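PDB 3B8X: pyridoxamine 5-phosphate-dependent dehydrase from Escherichia coli, which removes the C3'-hydroxyl group from GDP-4-keto-6-deoxy-D-mannose by combined transamination and deoxygenation, a step in making the O-antigen sugar L-colitose. Local coordinates for residues Gly80-Val85 / Arg103-Asp108. The protein carries 1 engineered substitution. Residues are numbered along the deposited sequence; the frame is centred on the assembly and turned at random.
Sequences GDEIIV and RVKFVD
On one face of this parallel strand pair, K105 reaches over to the carboxylate of E82, NZ sitting 3.0 Å from OE2 and 3.1 Å from OE1. Both hydrogen bonds within this salt bridge are weak, the ammonium being shared between the two oxygens. E82 stretches out fully, its CG anti to the backbone N (chi1 -178°), while the lysine chain bends at chi3 (-102°) to bring NZ across. E82 has its strongest polar partner in T129, which bonds OE2, and NZ also bonds the carbonyl oxygen of A124. I84 lies alongside the lysine stem and points the same way, CG1 at 3.8 Å from K105 CB, while its other branch, CG2, meets V107 CG2 at 3.5 Å. Helix 118-124 covers this aliphatic patch through L121 and A124.

The opposite face is wholly apolar. With CG1 of V85 anti to the carbonyl carbon (chi1 -73°), CG2 falls between the backbone N and that carbon, where it touches V104 CG1 at 3.6 Å and approaches the F106 ring obliquely at CD2. V104 CG1 itself lies over one face of that ring, offset toward the rim. L97 and Y94 of helix 91-99 pack here, completing a beta-alpha-beta crossover.

Between the faces, five backbone hydrogen bonds alternate direction from D81 to V107; the shortest, K105 N to I83 O, spans 2.7 Å. In the large PLP-transferase sheet the backbone bonds thus fix the register, the apolar side seals against the crossover helix, and the other carries charge: buried E82 shares a weakly bonded salt bridge with partly exposed K105, while R103 pairs with D351.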
loop_
_atom_site.group_PDB
_atom_site.type_symbol
_atom_site.label_atom_id
_atom_site.label_comp_id
_atom_site.label_asym_id
_atom_site.label_seq_id
_atom_site.Cartn_x
_atom_site.Cartn_y
_atom_site.Cartn_z
ATOM N N GLY B 80 -11.497 -16.634 -11.071
ATOM C CA GLY B 80 -12.793 -17.313 -11.056
ATOM C C GLY B 80 -12.938 -18.323 -9.926
ATOM O O GLY B 80 -14.014 -18.890 -9.739
ATOM N N ASP B 81 -11.877 -18.573 -9.166
ATOM C CA ASP B 81 -11.984 -19.547 -8.076
ATOM C C ASP B 81 -12.970 -19.070 -7.007
ATOM O O ASP B 81 -13.076 -17.872 -6.715
ATOM C CB ASP B 81 -10.630 -19.811 -7.437
ATOM C CG ASP B 81 -9.876 -20.986 -8.068
ATOM O OD1 ASP B 81 -10.405 -21.613 -9.017
ATOM O OD2 ASP B 81 -8.764 -21.290 -7.560
ATOM N N GLU B 82 -13.687 -20.005 -6.402
ATOM C CA GLU B 82 -14.659 -19.623 -5.379
ATOM C C GLU B 82 -14.127 -19.461 -3.951
ATOM O O GLU B 82 -13.494 -20.371 -3.394
ATOM C CB GLU B 82 -15.877 -20.553 -5.368
ATOM C CG GLU B 82 -16.939 -20.131 -4.313
ATOM C CD GLU B 82 -18.096 -21.118 -4.191
ATOM O OE1 GLU B 82 -18.906 -21.172 -5.151
ATOM O OE2 GLU B 82 -18.163 -21.849 -3.165
ATOM N N ILE B 83 -14.432 -18.294 -3.373
ATOM C CA ILE B 83 -14.088 -17.960 -1.988
ATOM C C ILE B 83 -15.367 -17.420 -1.297
ATOM O O ILE B 83 -16.093 -16.555 -1.842
ATOM C CB ILE B 83 -12.862 -16.984 -1.859
ATOM C CG1 ILE B 83 -12.549 -16.692 -0.388
ATOM C CG2 ILE B 83 -13.114 -15.654 -2.541
ATOM C CD1 ILE B 83 -11.075 -16.632 -0.049
ATOM N N ILE B 84 -15.655 -17.975 -0.114
ATOM C CA ILE B 84 -16.830 -17.604 0.685
ATOM C C ILE B 84 -16.341 -16.632 1.779
ATOM O O ILE B 84 -15.263 -16.806 2.346
ATOM C CB ILE B 84 -17.360 -18.863 1.446
ATOM C CG1 ILE B 84 -18.067 -19.833 0.497
ATOM C CG2 ILE B 84 -18.250 -18.487 2.631
ATOM C CD1 ILE B 84 -18.267 -21.200 1.119
ATOM N N VAL B 85 -17.117 -15.592 2.048
ATOM C CA VAL B 85 -16.787 -14.619 3.087
ATOM C C VAL B 85 -18.124 -14.281 3.757
ATOM O O VAL B 85 -19.182 -14.374 3.096
ATOM C CB VAL B 85 -16.353 -13.269 2.460
ATOM C CG1 VAL B 85 -14.979 -13.380 1.863
ATOM C CG2 VAL B 85 -17.358 -12.826 1.417
ATOM N N ARG B 103 -14.251 -15.498 -7.514
ATOM C CA ARG B 103 -15.712 -15.510 -7.491
ATOM C C ARG B 103 -16.037 -15.474 -6.000
ATOM O O ARG B 103 -15.691 -16.405 -5.293
ATOM C CB ARG B 103 -16.224 -16.827 -8.102
ATOM C CG ARG B 103 -17.740 -17.027 -8.062
ATOM C CD ARG B 103 -18.476 -15.785 -8.557
ATOM N NE ARG B 103 -19.896 -16.004 -8.844
ATOM C CZ ARG B 103 -20.356 -16.953 -9.647
ATOM N NH1 ARG B 103 -19.512 -17.798 -10.227
ATOM N NH2 ARG B 103 -21.660 -17.060 -9.863
ATOM N N VAL B 104 -16.633 -14.377 -5.530
ATOM C CA VAL B 104 -16.948 -14.242 -4.113
ATOM C C VAL B 104 -18.345 -14.766 -3.792
ATOM O O VAL B 104 -19.292 -14.337 -4.451
ATOM C CB VAL B 104 -16.887 -12.750 -3.675
ATOM C CG1 VAL B 104 -17.143 -12.594 -2.152
ATOM C CG2 VAL B 104 -15.504 -12.140 -4.055
ATOM N N LYS B 105 -18.458 -15.640 -2.782
ATOM C CA LYS B 105 -19.735 -16.167 -2.300
ATOM C C LYS B 105 -20.080 -15.628 -0.925
ATOM O O LYS B 105 -19.476 -16.017 0.091
ATOM C CB LYS B 105 -19.720 -17.676 -2.184
ATOM C CG LYS B 105 -21.155 -18.255 -2.071
ATOM C CD LYS B 105 -21.153 -19.806 -1.955
ATOM C CE LYS B 105 -21.520 -20.559 -3.268
ATOM N NZ LYS B 105 -21.171 -22.057 -3.285
ATOM N N PHE B 106 -21.091 -14.777 -0.881
ATOM C CA PHE B 106 -21.466 -14.188 0.388
ATOM C C PHE B 106 -22.373 -15.066 1.212
ATOM O O PHE B 106 -23.310 -15.659 0.701
ATOM C CB PHE B 106 -22.108 -12.824 0.197
ATOM C CG PHE B 106 -21.160 -11.775 -0.303
ATOM C CD1 PHE B 106 -21.007 -11.547 -1.664
ATOM C CD2 PHE B 106 -20.432 -10.997 0.587
ATOM C CE1 PHE B 106 -20.093 -10.592 -2.134
ATOM C CE2 PHE B 106 -19.588 -9.967 0.122
ATOM C CZ PHE B 106 -19.414 -9.788 -1.247
ATOM N N VAL B 107 -22.103 -15.083 2.509
ATOM C CA VAL B 107 -22.909 -15.836 3.469
ATOM C C VAL B 107 -23.303 -14.943 4.653
ATOM O O VAL B 107 -22.489 -14.144 5.099
ATOM C CB VAL B 107 -22.101 -17.005 4.000
ATOM C CG1 VAL B 107 -22.877 -17.780 5.056
ATOM C CG2 VAL B 107 -21.715 -17.925 2.842
ATOM N N ASP B 108 -24.543 -15.071 5.128
ATOM C CA ASP B 108 -25.062 -14.307 6.272
ATOM C C ASP B 108 -24.279 -14.591 7.541
ATOM O O ASP B 108 -23.620 -15.621 7.737
ATOM C CB ASP B 108 -26.512 -14.728 6.591
ATOM C CG ASP B 108 -27.400 -13.571 7.083
ATOM O OD1 ASP B 108 -26.940 -12.415 7.220
ATOM O OD2 ASP B 108 -28.604 -13.806 7.333
#